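Local coordinates for protein-tyrosine-phosphatase (Vibrio vulnificus, PDB 7DHF), which probably catalyses the removal of phosphate from phosphotyrosine in proteins, as a low-molecular-weight protein tyrosine phosphatase, at residues Ile40-Ser45 against His70-Leu75; Asn6-Val11 against Lys33-Ala38; Ile86-Lys91 against Thr108-Gln113; Glu23-Lys28 against Asn63-Glu68. The protein carries 1 engineered substitution. All coordinates share one frame; numbering follows the deposited sequence. Where two conformers were deposited one is given.

Overall arrangement
Contacts 2 and 3 are parallel strand pairs of one central sheet, joined where L9 and V11 exchange backbone bonds with L87; contact 3 is buried, while contact 2 reaches the surface at its N-terminal end. Their chemistry is mostly backbone hydrogen bonding plus apolar side chains. Contact 1 joins two loops and contact 4 a helix and a loop, both farther from the chain's centre. In contact 1 one amide holds a carbonyl and an N-H; in contact 4 R24 and K28 hold carbonyls. Contact 4 sets helix 18-29, the crossover of contact 2, against 63-68; E23 and Q27 reach back to S37, K33 and V35. Contact 1 lies beyond the C-terminal strand ends, where Q73 bonds S37 O.

Contact 1 of 4, residues Ile40-Ser45 against His70-Leu75; sequences IAAEKS and HQSQQL
The side-chain oxygen OE1 of Q74 takes the backbone N-H of E43 at 2.9 Å and a hydrogen from a water that in turn accepts from K44 N. This joins two loops of the low-molecular-weight phosphatase fold: 40-45, which follows strand 34-39 at the position of the family's W-loop, and 70-75, which leads to helix 77-80. The E43 N-H arrives almost straight (173°) and in the plane of the Q74 carbonyl; A42 N is also near OE1 but poorly aimed. The other end of the amide is held too. NE2 donates to I40 O at 2.9 Å, from above that carbonyl's plane, and to its neighbour L75 O at 3.0 Å, so bonds at both ends fix the rotation of the amide. A bend at chi2 (64°) turns this end back towards the 40-45 backbone. The E43 side chain crosses Q74 at about a right angle, with OE1 3.8 Å from Q74 CG. S72 OG, bonded to G14 O of the phosphate-binding loop, lies 3.5 Å from A42 CB. Where helix 92-100 packs against the loops, I40 and L75 run side by side in the same direction, CG1 of I40 meeting CD2 of L75 at 3.7 Å.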
loop_
_atom_site.group_PDB
_atom_site.type_symbol
_atom_site.label_atom_id
_atom_site.label_comp_id
_atom_site.label_asym_id
_atom_site.label_seq_id
_atom_site.Cartn_x
_atom_site.Cartn_y
_atom_site.Cartn_z
ATOM N N ILE A 40 -2.414 5.569 -7.419
ATOM C CA ILE A 40 -2.632 6.915 -7.942
ATOM C C ILE A 40 -2.706 6.913 -9.461
ATOM O O ILE A 40 -3.378 7.764 -10.056
ATOM C CB ILE A 40 -1.522 7.852 -7.421
ATOM C CG1 ILE A 40 -1.675 8.061 -5.916
ATOM C CG2 ILE A 40 -1.541 9.190 -8.156
ATOM C CD1 ILE A 40 -0.430 8.586 -5.247
ATOM N N ALA A 41 -2.014 5.978 -10.116
ATOM C CA ALA A 41 -1.934 5.939 -11.572
ATOM C C ALA A 41 -2.309 4.565 -12.115
ATOM O O ALA A 41 -1.849 4.171 -13.189
ATOM C CB ALA A 41 -0.544 6.350 -12.057
ATOM N N ALA A 42 -3.141 3.821 -11.387
ATOM C CA ALA A 42 -3.506 2.481 -11.837
ATOM C C ALA A 42 -4.220 2.523 -13.182
ATOM O O ALA A 42 -3.957 1.693 -14.059
ATOM C CB ALA A 42 -4.379 1.798 -10.785
ATOM N N GLU A 43 -5.127 3.485 -13.365
ATOM C CA GLU A 43 -5.898 3.553 -14.603
ATOM C C GLU A 43 -5.016 3.957 -15.780
ATOM O O GLU A 43 -5.035 3.309 -16.834
ATOM C CB GLU A 43 -7.071 4.523 -14.429
ATOM C CG GLU A 43 -8.206 4.337 -15.430
ATOM C CD GLU A 43 -9.524 4.922 -14.945
ATOM O OE1 GLU A 43 -9.532 5.600 -13.896
ATOM O OE2 GLU A 43 -10.556 4.711 -15.620
ATOM N N LYS A 44 -4.228 5.027 -15.617
ATOM C CA LYS A 44 -3.342 5.471 -16.690
ATOM C C LYS A 44 -2.301 4.416 -17.035
ATOM O O LYS A 44 -1.833 4.358 -18.179
ATOM C CB LYS A 44 -2.633 6.767 -16.293
ATOM C CG LYS A 44 -3.481 8.015 -16.404
ATOM C CD LYS A 44 -2.611 9.262 -16.350
ATOM C CE LYS A 44 -3.446 10.528 -16.362
ATOM N NZ LYS A 44 -4.258 10.668 -15.124
ATOM N N SER A 45 -1.909 3.597 -16.063
ATOM C CA SER A 45 -0.956 2.523 -16.301
ATOM C C SER A 45 -1.594 1.300 -16.949
ATOM O O SER A 45 -0.885 0.329 -17.231
ATOM C CB SER A 45 -0.292 2.116 -14.983
ATOM O OG SER A 45 0.373 3.216 -14.388
ATOM N N HIS A 70 -5.924 -10.365 -5.616
ATOM C CA HIS A 70 -5.900 -8.914 -5.607
ATOM C C HIS A 70 -6.292 -8.389 -6.981
ATOM O O HIS A 70 -6.002 -9.008 -8.008
ATOM C CB HIS A 70 -4.500 -8.409 -5.263
ATOM C CG HIS A 70 -4.349 -6.928 -5.394
ATOM N ND1 HIS A 70 -4.920 -6.042 -4.506
ATOM C CD2 HIS A 70 -3.710 -6.175 -6.320
ATOM C CE1 HIS A 70 -4.633 -4.807 -4.875
ATOM N NE2 HIS A 70 -3.898 -4.859 -5.972
ATOM N N GLN A 71 -6.968 -7.243 -6.990
ATOM C CA GLN A 71 -7.298 -6.534 -8.219
ATOM C C GLN A 71 -6.896 -5.078 -8.050
ATOM O O GLN A 71 -7.416 -4.387 -7.168
ATOM C CB GLN A 71 -8.793 -6.632 -8.527
ATOM C CG GLN A 71 -9.278 -8.034 -8.839
ATOM C CD GLN A 71 -10.778 -8.085 -9.044
ATOM O OE1 GLN A 71 -11.548 -7.687 -8.170
ATOM N NE2 GLN A 71 -11.201 -8.563 -10.206
ATOM N N SER A 72 -5.976 -4.616 -8.891
ATOM C CA SER A 72 -5.550 -3.224 -8.848
ATOM C C SER A 72 -6.736 -2.296 -9.088
ATOM O O SER A 72 -7.574 -2.545 -9.958
ATOM C CB SER A 72 -4.486 -2.980 -9.916
ATOM O OG SER A 72 -4.190 -1.601 -10.043
ATOM N N GLN A 73 -6.808 -1.220 -8.301
ATOM C CA GLN A 73 -7.862 -0.228 -8.460
ATOM C C GLN A 73 -7.272 1.174 -8.390
ATOM O O GLN A 73 -6.227 1.407 -7.777
ATOM C CB GLN A 73 -8.977 -0.384 -7.414
ATOM C CG GLN A 73 -8.638 0.137 -6.025
ATOM C CD GLN A 73 -9.805 0.005 -5.069
ATOM O OE1 GLN A 73 -10.958 0.212 -5.449
ATOM N NE2 GLN A 73 -9.514 -0.351 -3.826
ATOM N N GLN A 74 -7.991 2.112 -9.001
ATOM C CA GLN A 74 -7.563 3.499 -9.097
ATOM C C GLN A 74 -7.985 4.284 -7.860
ATOM O O GLN A 74 -9.089 4.105 -7.336
ATOM C CB GLN A 74 -8.196 4.138 -10.336
ATOM C CG GLN A 74 -8.019 5.648 -10.459
ATOM C CD GLN A 74 -6.571 6.066 -10.615
ATOM O OE1 GLN A 74 -5.803 5.430 -11.337
ATOM N NE2 GLN A 74 -6.191 7.140 -9.934
ATOM N N LEU A 75 -7.097 5.164 -7.408
ATOM C CA LEU A 75 -7.416 6.051 -6.300
ATOM C C LEU A 75 -8.357 7.149 -6.778
ATOM O O LEU A 75 -8.073 7.841 -7.760
ATOM C CB LEU A 75 -6.133 6.673 -5.764
ATOM C CG LEU A 75 -6.284 7.577 -4.540
ATOM C CD1 LEU A 75 -6.517 6.751 -3.285
ATOM C CD2 LEU A 75 -5.053 8.447 -4.385
HETATM O O HOH W 1 -4.538 6.848 -13.409
#

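Contact 2 of 4, residues Asn6-Val11 against Lys33-Ala38; sequences NKILVV and KTVASA
Strands 7-11 and 34-38 pair in parallel at the edge of the central sheet, their short axes 27° apart. The backbone bonds follow the usual parallel zigzag: T34 N donates to N6 O, I8 N to T34 O (2.8 Å), A36 N to I8 O, V10 N to A36 O and A38 N to V10 O (3.0 Å). Near the C-terminal end the strands come close, with S37 CB only 3.0 Å from V10 O. I8, V10, V35 and S37 project to one face of the sheet, where CG2 of V10 meets CG1 of V35 at 4.0 Å. That face is covered by helix 18-29, which completes a beta-alpha-beta crossover between these two strands. S37 OG bonds E23 of this helix and N15 of the active-site loop, and the engineered A12, at the predicted nucleophile position, ends strand 7-12. On the opposite face, L9 holds CG anti to its backbone N (chi1 -174°), which carries CD1 across to A36 CB at 4.0 Å and to S37 N at 3.6 Å, with L79 packed beside it. At the N-terminal end K33 CB lies 3.4 Å from N6 O, and beyond it the side chain bends at chi2 and runs past N6; its NZ bonds F5 O and L149 O, makes only a weak bond to N6 OD1, and donates to a water. A second water bridges N6 O and T34 OG1.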
loop_
_atom_site.group_PDB
_atom_site.type_symbol
_atom_site.label_atom_id
_atom_site.label_comp_id
_atom_site.label_asym_id
_atom_site.label_seq_id
_atom_site.Cartn_x
_atom_site.Cartn_y
_atom_site.Cartn_z
ATOM N N ASN A 6 -10.170 2.711 11.694
ATOM C CA ASN A 6 -10.673 1.355 11.522
ATOM C C ASN A 6 -10.552 0.836 10.102
ATOM O O ASN A 6 -10.334 -0.363 9.913
ATOM C CB ASN A 6 -12.140 1.281 11.952
ATOM C CG ASN A 6 -12.320 1.559 13.427
ATOM O OD1 ASN A 6 -11.500 1.149 14.249
ATOM N ND2 ASN A 6 -13.387 2.265 13.772
ATOM N N LYS A 7 -10.691 1.703 9.105
ATOM C CA LYS A 7 -10.538 1.337 7.704
ATOM C C LYS A 7 -9.289 2.027 7.173
ATOM O O LYS A 7 -9.168 3.253 7.264
ATOM C CB LYS A 7 -11.769 1.761 6.903
ATOM C CG LYS A 7 -13.055 1.081 7.352
ATOM C CD LYS A 7 -14.250 1.501 6.505
ATOM C CE LYS A 7 -14.175 0.924 5.098
ATOM N NZ LYS A 7 -15.301 1.384 4.239
ATOM N N ILE A 8 -8.370 1.239 6.618
ATOM C CA ILE A 8 -7.048 1.713 6.228
ATOM C C ILE A 8 -6.856 1.445 4.742
ATOM O O ILE A 8 -7.082 0.323 4.275
ATOM C CB ILE A 8 -5.946 1.009 7.043
ATOM C CG1 ILE A 8 -6.180 1.201 8.544
ATOM C CG2 ILE A 8 -4.573 1.532 6.645
ATOM C CD1 ILE A 8 -5.407 0.236 9.411
ATOM N N LEU A 9 -6.418 2.466 4.007
ATOM C CA LEU A 9 -6.157 2.359 2.577
ATOM C C LEU A 9 -4.667 2.561 2.340
ATOM O O LEU A 9 -4.126 3.629 2.648
ATOM C CB LEU A 9 -6.961 3.408 1.807
ATOM C CG LEU A 9 -6.898 3.317 0.280
ATOM C CD1 LEU A 9 -7.616 2.070 -0.226
ATOM C CD2 LEU A 9 -7.482 4.568 -0.354
ATOM N N VAL A 10 -4.009 1.541 1.799
ATOM C CA VAL A 10 -2.592 1.618 1.458
ATOM C C VAL A 10 -2.480 2.056 0.005
ATOM O O VAL A 10 -3.085 1.446 -0.884
ATOM C CB VAL A 10 -1.907 0.262 1.686
ATOM C CG1 VAL A 10 -0.428 0.339 1.340
ATOM C CG2 VAL A 10 -2.102 -0.190 3.126
ATOM N N VAL A 11 -1.708 3.112 -0.247
ATOM C CA VAL A 11 -1.698 3.767 -1.548
ATOM C C VAL A 11 -0.282 3.834 -2.100
ATOM O O VAL A 11 0.668 4.173 -1.386
ATOM C CB VAL A 11 -2.326 5.173 -1.472
ATOM C CG1 VAL A 11 -2.134 5.932 -2.783
ATOM C CG2 VAL A 11 -3.804 5.065 -1.134
ATOM N N LYS A 33 -9.141 -4.601 11.805
ATOM C CA LYS A 33 -9.273 -3.479 10.891
ATOM C C LYS A 33 -9.624 -4.004 9.507
ATOM O O LYS A 33 -9.462 -5.190 9.209
ATOM C CB LYS A 33 -7.958 -2.692 10.787
ATOM C CG LYS A 33 -7.344 -2.308 12.117
ATOM C CD LYS A 33 -8.170 -1.271 12.842
ATOM C CE LYS A 33 -7.472 -0.815 14.111
ATOM N NZ LYS A 33 -8.299 0.152 14.871
ATOM N N THR A 34 -10.093 -3.101 8.652
ATOM C CA THR A 34 -10.327 -3.398 7.246
ATOM C C THR A 34 -9.273 -2.644 6.449
ATOM O O THR A 34 -9.201 -1.413 6.523
ATOM C CB THR A 34 -11.728 -2.961 6.817
ATOM O OG1 THR A 34 -12.709 -3.616 7.629
ATOM C CG2 THR A 34 -11.980 -3.308 5.353
ATOM N N VAL A 35 -8.458 -3.380 5.699
ATOM C CA VAL A 35 -7.351 -2.803 4.946
ATOM C C VAL A 35 -7.582 -3.080 3.469
ATOM O O VAL A 35 -7.878 -4.217 3.083
ATOM C CB VAL A 35 -5.990 -3.362 5.399
ATOM C CG1 VAL A 35 -4.859 -2.533 4.810
ATOM C CG2 VAL A 35 -5.895 -3.394 6.919
ATOM N N ALA A 36 -7.443 -2.042 2.649
ATOM C CA ALA A 36 -7.509 -2.145 1.199
ATOM C C ALA A 36 -6.342 -1.355 0.617
ATOM O O ALA A 36 -5.511 -0.811 1.352
ATOM C CB ALA A 36 -8.852 -1.624 0.672
ATOM N N SER A 37 -6.269 -1.285 -0.711
ATOM C CA SER A 37 -5.202 -0.529 -1.349
ATOM C C SER A 37 -5.672 0.021 -2.687
ATOM O O SER A 37 -6.666 -0.435 -3.258
ATOM C CB SER A 37 -3.930 -1.368 -1.525
ATOM O OG SER A 37 -4.169 -2.524 -2.312
ATOM N N ALA A 38 -4.935 1.013 -3.183
ATOM C CA ALA A 38 -5.257 1.637 -4.458
ATOM C C ALA A 38 -4.013 2.310 -5.016
ATOM O O ALA A 38 -3.033 2.541 -4.303
ATOM C CB ALA A 38 -6.388 2.659 -4.316
HETATM O O HOH W 2 -10.216 -1.706 15.408
HETATM O O HOH W 3 -13.072 -2.105 9.863
#

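Contact 3 of 4, residues Ile86-Lys91 against Thr108-Gln113; sequences ILVMEK and TMLFGQ
This is a buried parallel strand pair with an aromatic contact at its C-terminal end: strands 86-88 and 108-110 form one edge of the central sheet and belong to a beta-alpha-beta unit closed by helix 92-100. M109 N donates to I86 O at 2.8 Å, V88 N to M109 O, and F111 N to V88 O at 2.7 Å, as the chain enters the type I turn L110-Q113. Beyond the strands, M89 and F111 lie side by side. The M89 chain bends at chi2 (-68°) and sets CE over the centre of one ring face, 3.7 Å from the centroid, a CH-pi contact; SD sits obliquely farther out, giving a Met-aromatic pair. L87 crosses F111 at about a right angle, its CB 3.8 Å from CD1. The CD1 methyl of L110 packs against V88 O and K91 N, both at 3.6 Å. A water accepting from G112 N and donating to M89 O bridges the two segments. E90 salt-bridges R18, a predicted active-site residue. I86, V88 and T108 face helix 92-100; L87, M109 and F111 pack against helix 128-146, where W145 NE1 bonds L110 O, and M89 lies against V10 and A12 of strand 7-12.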
loop_
_atom_site.group_PDB
_atom_site.type_symbol
_atom_site.label_atom_id
_atom_site.label_comp_id
_atom_site.label_asym_id
_atom_site.label_seq_id
_atom_site.Cartn_x
_atom_site.Cartn_y
_atom_site.Cartn_z
ATOM N N ILE A 86 -5.058 6.760 5.410
ATOM C CA ILE A 86 -4.416 6.470 4.134
ATOM C C ILE A 86 -2.912 6.476 4.361
ATOM O O ILE A 86 -2.368 7.446 4.901
ATOM C CB ILE A 86 -4.808 7.498 3.058
ATOM C CG1 ILE A 86 -6.328 7.508 2.865
ATOM C CG2 ILE A 86 -4.099 7.185 1.744
ATOM C CD1 ILE A 86 -6.832 8.635 1.994
ATOM N N LEU A 87 -2.246 5.392 3.962
ATOM C CA LEU A 87 -0.802 5.244 4.129
ATOM C C LEU A 87 -0.168 5.131 2.750
ATOM O O LEU A 87 -0.408 4.152 2.035
ATOM C CB LEU A 87 -0.480 4.016 4.976
ATOM C CG LEU A 87 -1.037 4.018 6.402
ATOM C CD1 LEU A 87 -0.678 2.723 7.110
ATOM C CD2 LEU A 87 -0.530 5.212 7.195
ATOM N N VAL A 88 0.641 6.124 2.378
ATOM C CA VAL A 88 1.292 6.156 1.072
ATOM C C VAL A 88 2.696 5.581 1.188
ATOM O O VAL A 88 3.343 5.656 2.240
ATOM C CB VAL A 88 1.323 7.578 0.469
ATOM C CG1 VAL A 88 -0.089 8.082 0.216
ATOM C CG2 VAL A 88 2.095 8.540 1.370
ATOM N N MET A 89 3.189 5.026 0.079
ATOM C CA MET A 89 4.498 4.382 0.084
ATOM C C MET A 89 5.643 5.377 -0.061
ATOM O O MET A 89 6.754 5.097 0.403
ATOM C CB MET A 89 4.563 3.324 -1.018
ATOM C CG MET A 89 3.791 2.063 -0.681
ATOM S SD MET A 89 4.564 1.158 0.677
ATOM C CE MET A 89 3.259 0.013 1.117
ATOM N N GLU A 90 5.403 6.528 -0.688
ATOM C CA GLU A 90 6.415 7.564 -0.843
ATOM C C GLU A 90 5.832 8.905 -0.423
ATOM O O GLU A 90 4.650 9.180 -0.644
ATOM C CB GLU A 90 6.894 7.680 -2.297
ATOM C CG GLU A 90 7.566 6.431 -2.832
ATOM C CD GLU A 90 7.986 6.565 -4.287
ATOM O OE1 GLU A 90 8.302 7.691 -4.725
ATOM O OE2 GLU A 90 7.992 5.540 -4.999
ATOM N N LYS A 91 6.678 9.746 0.178
ATOM C CA LYS A 91 6.222 11.067 0.600
ATOM C C LYS A 91 5.633 11.846 -0.570
ATOM O O LYS A 91 4.612 12.526 -0.421
ATOM C CB LYS A 91 7.373 11.845 1.243
ATOM C CG LYS A 91 7.110 13.341 1.421
ATOM C CD LYS A 91 5.850 13.633 2.233
ATOM C CE LYS A 91 5.991 13.185 3.678
ATOM N NZ LYS A 91 5.349 14.147 4.617
ATOM N N THR A 108 -3.883 11.363 5.589
ATOM C CA THR A 108 -2.863 10.724 4.765
ATOM C C THR A 108 -1.519 10.802 5.478
ATOM O O THR A 108 -1.046 11.894 5.812
ATOM C CB THR A 108 -2.792 11.373 3.382
ATOM O OG1 THR A 108 -4.041 11.190 2.705
ATOM C CG2 THR A 108 -1.676 10.754 2.541
ATOM N N MET A 109 -0.911 9.640 5.706
ATOM C CA MET A 109 0.355 9.519 6.411
ATOM C C MET A 109 1.260 8.571 5.629
ATOM O O MET A 109 0.851 7.973 4.631
ATOM C CB MET A 109 0.112 9.035 7.847
ATOM C CG MET A 109 -0.889 9.906 8.603
ATOM S SD MET A 109 -1.251 9.333 10.270
ATOM C CE MET A 109 -2.583 10.437 10.732
ATOM N N LEU A 110 2.502 8.427 6.086
ATOM C CA LEU A 110 3.518 7.677 5.357
ATOM C C LEU A 110 3.582 6.243 5.866
ATOM O O LEU A 110 3.691 6.011 7.074
ATOM C CB LEU A 110 4.884 8.343 5.523
ATOM C CG LEU A 110 6.019 7.764 4.675
ATOM C CD1 LEU A 110 5.809 8.065 3.199
ATOM C CD2 LEU A 110 7.356 8.311 5.141
ATOM N N PHE A 111 3.546 5.281 4.941
ATOM C CA PHE A 111 3.636 3.883 5.348
ATOM C C PHE A 111 4.891 3.639 6.178
ATOM O O PHE A 111 4.835 2.980 7.221
ATOM C CB PHE A 111 3.606 2.963 4.125
ATOM C CG PHE A 111 3.224 1.549 4.450
ATOM C CD1 PHE A 111 1.907 1.131 4.336
ATOM C CD2 PHE A 111 4.173 0.640 4.885
ATOM C CE1 PHE A 111 1.547 -0.165 4.645
ATOM C CE2 PHE A 111 3.818 -0.659 5.195
ATOM C CZ PHE A 111 2.502 -1.062 5.073
ATOM N N GLY A 112 6.026 4.187 5.748
ATOM C CA GLY A 112 7.272 4.004 6.468
ATOM C C GLY A 112 7.562 5.066 7.513
ATOM O O GLY A 112 8.727 5.349 7.803
ATOM N N GLN A 113 6.519 5.646 8.113
ATOM C CA GLN A 113 6.744 6.705 9.095
ATOM C C GLN A 113 7.661 6.245 10.222
ATOM O O GLN A 113 8.522 7.007 10.678
ATOM C CB GLN A 113 5.421 7.203 9.677
ATOM C CG GLN A 113 5.644 8.137 10.861
ATOM C CD GLN A 113 4.421 8.926 11.273
ATOM O OE1 GLN A 113 3.343 8.793 10.697
ATOM N NE2 GLN A 113 4.588 9.758 12.291
HETATM O O HOH W 4 6.956 4.715 3.163
#

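Contact 4 of 4, residues Glu23-Lys28 against Asn63-Glu68; sequences ERVLQK and NCVDVE
R24 lays its aliphatic stem along the backbone of 65-67, with CB 3.7 Å from V65 CG1 and CG only 3.2 Å from D66 O. A bend at chi2 (-64°) then swings the guanidinium round to the carbonyls beyond. NH1 donates to D66 O at 2.8 Å, from above that carbonyl's plane, and to E68 O at 2.9 Å, in its plane. NH2 adds a longer bond to the same E68 oxygen, so two nitrogens grip one atom end-on. NE goes to E23 OE2 in a salt bridge within the helix at 3.0 Å. All these acceptors lie near the guanidinium plane and together fix its orientation; the D66 carboxylate, 4.0 Å from NH1, may add some electrostatic attraction. The bonds to D66 and E68 tie helix 18-29, the crossover helix flanking the phosphatase sheet, to the loop after helix 54-61. That latter helix ends in a Schellman motif at C64, a residue with positive phi that forms an interchain disulfide in a structure of this protein. One helical turn on from R24, the extended chain of K28 brings NZ within 2.9 Å of C64 O, again from above the carbonyl plane. Between the two cations V65 points toward the helix, its CG1 3.9 Å from V25 CG2, and Y135 of helix 128-146 touches both valines. D66 OD1 accepts from E68 N in an Asx turn.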
loop_
_atom_site.group_PDB
_atom_site.type_symbol
_atom_site.label_atom_id
_atom_site.label_comp_id
_atom_site.label_asym_id
_atom_site.label_seq_id
_atom_site.Cartn_x
_atom_site.Cartn_y
_atom_site.Cartn_z
ATOM N N GLU A 23 -1.056 -3.773 1.991
ATOM C CA GLU A 23 -2.427 -4.100 2.376
ATOM C C GLU A 23 -2.484 -5.425 3.124
ATOM O O GLU A 23 -3.056 -5.517 4.214
ATOM C CB GLU A 23 -3.320 -4.167 1.133
ATOM C CG GLU A 23 -4.743 -4.674 1.404
ATOM C CD GLU A 23 -5.471 -5.112 0.148
ATOM O OE1 GLU A 23 -5.320 -4.447 -0.896
ATOM O OE2 GLU A 23 -6.193 -6.132 0.208
ATOM N N ARG A 24 -1.912 -6.474 2.532
ATOM C CA ARG A 24 -2.077 -7.815 3.081
ATOM C C ARG A 24 -1.195 -8.040 4.305
ATOM O O ARG A 24 -1.605 -8.732 5.241
ATOM C CB ARG A 24 -1.812 -8.860 1.998
ATOM C CG ARG A 24 -2.739 -8.747 0.791
ATOM C CD ARG A 24 -4.200 -8.998 1.151
ATOM N NE ARG A 24 -5.076 -8.873 -0.015
ATOM C CZ ARG A 24 -5.314 -9.847 -0.890
ATOM N NH1 ARG A 24 -4.752 -11.040 -0.744
ATOM N NH2 ARG A 24 -6.118 -9.625 -1.919
ATOM N N VAL A 25 0.009 -7.467 4.323
ATOM C CA VAL A 25 0.841 -7.543 5.523
ATOM C C VAL A 25 0.134 -6.873 6.691
ATOM O O VAL A 25 0.033 -7.437 7.787
ATOM C CB VAL A 25 2.230 -6.931 5.262
ATOM C CG1 VAL A 25 3.026 -6.819 6.564
ATOM C CG2 VAL A 25 2.997 -7.764 4.246
ATOM N N LEU A 26 -0.380 -5.660 6.469
ATOM C CA LEU A 26 -1.070 -4.946 7.535
ATOM C C LEU A 26 -2.354 -5.662 7.938
ATOM O O LEU A 26 -2.696 -5.716 9.124
ATOM C CB LEU A 26 -1.357 -3.514 7.088
ATOM C CG LEU A 26 -1.678 -2.493 8.179
ATOM C CD1 LEU A 26 -0.515 -2.331 9.151
ATOM C CD2 LEU A 26 -2.031 -1.152 7.554
ATOM N N GLN A 27 -3.080 -6.218 6.964
ATOM C CA GLN A 27 -4.322 -6.911 7.283
ATOM C C GLN A 27 -4.060 -8.100 8.199
ATOM O O GLN A 27 -4.842 -8.371 9.117
ATOM C CB GLN A 27 -5.014 -7.363 5.998
ATOM C CG GLN A 27 -6.383 -7.992 6.212
ATOM C CD GLN A 27 -7.387 -7.007 6.779
ATOM O OE1 GLN A 27 -8.093 -6.328 6.033
ATOM N NE2 GLN A 27 -7.457 -6.926 8.104
ATOM N N LYS A 28 -2.963 -8.821 7.962
ATOM C CA LYS A 28 -2.624 -9.957 8.814
ATOM C C LYS A 28 -2.291 -9.501 10.229
ATOM O O LYS A 28 -2.640 -10.176 11.204
ATOM C CB LYS A 28 -1.455 -10.727 8.202
ATOM C CG LYS A 28 -1.073 -11.982 8.961
ATOM C CD LYS A 28 0.075 -12.697 8.270
ATOM C CE LYS A 28 0.604 -13.850 9.100
ATOM N NZ LYS A 28 1.863 -14.401 8.525
ATOM N N ASN A 63 6.683 -15.582 3.226
ATOM C CA ASN A 63 6.529 -15.077 4.585
ATOM C C ASN A 63 5.121 -15.311 5.123
ATOM O O ASN A 63 4.725 -14.686 6.111
ATOM C CB ASN A 63 6.890 -13.593 4.635
ATOM C CG ASN A 63 8.356 -13.347 4.343
ATOM O OD1 ASN A 63 9.193 -13.389 5.243
ATOM N ND2 ASN A 63 8.675 -13.083 3.081
ATOM N N CYS A 64 4.358 -16.199 4.485
ATOM C CA CYS A 64 3.022 -16.570 4.955
ATOM C C CYS A 64 2.056 -15.387 4.936
ATOM O O CYS A 64 1.208 -15.239 5.817
ATOM C CB CYS A 64 3.053 -17.263 6.320
ATOM S SG CYS A 64 3.796 -18.915 6.294
ATOM N N VAL A 65 2.186 -14.539 3.919
ATOM C CA VAL A 65 1.248 -13.453 3.664
ATOM C C VAL A 65 0.628 -13.693 2.295
ATOM O O VAL A 65 1.347 -13.860 1.302
ATOM C CB VAL A 65 1.928 -12.073 3.738
ATOM C CG1 VAL A 65 0.976 -10.976 3.275
ATOM C CG2 VAL A 65 2.401 -11.791 5.157
ATOM N N ASP A 66 -0.701 -13.704 2.249
ATOM C CA ASP A 66 -1.451 -14.040 1.044
ATOM C C ASP A 66 -1.762 -12.765 0.270
ATOM O O ASP A 66 -2.514 -11.909 0.746
ATOM C CB ASP A 66 -2.733 -14.770 1.439
ATOM C CG ASP A 66 -3.553 -15.218 0.241
ATOM O OD1 ASP A 66 -3.255 -14.787 -0.891
ATOM O OD2 ASP A 66 -4.496 -16.013 0.435
ATOM N N VAL A 67 -1.188 -12.644 -0.927
ATOM C CA VAL A 67 -1.480 -11.551 -1.844
ATOM C C VAL A 67 -2.153 -12.064 -3.118
ATOM O O VAL A 67 -2.088 -11.429 -4.165
ATOM C CB VAL A 67 -0.225 -10.704 -2.141
ATOM C CG1 VAL A 67 -0.608 -9.344 -2.723
ATOM C CG2 VAL A 67 0.607 -10.516 -0.879
ATOM N N GLU A 68 -2.801 -13.220 -3.032
ATOM C CA GLU A 68 -3.598 -13.719 -4.137
ATOM C C GLU A 68 -4.938 -12.993 -4.175
ATOM O O GLU A 68 -5.358 -12.351 -3.207
ATOM C CB GLU A 68 -3.838 -15.219 -3.974
ATOM C CG GLU A 68 -2.585 -16.071 -4.124
ATOM C CD GLU A 68 -2.173 -16.261 -5.571
ATOM O OE1 GLU A 68 -2.919 -15.817 -6.469
ATOM O OE2 GLU A 68 -1.104 -16.860 -5.811
#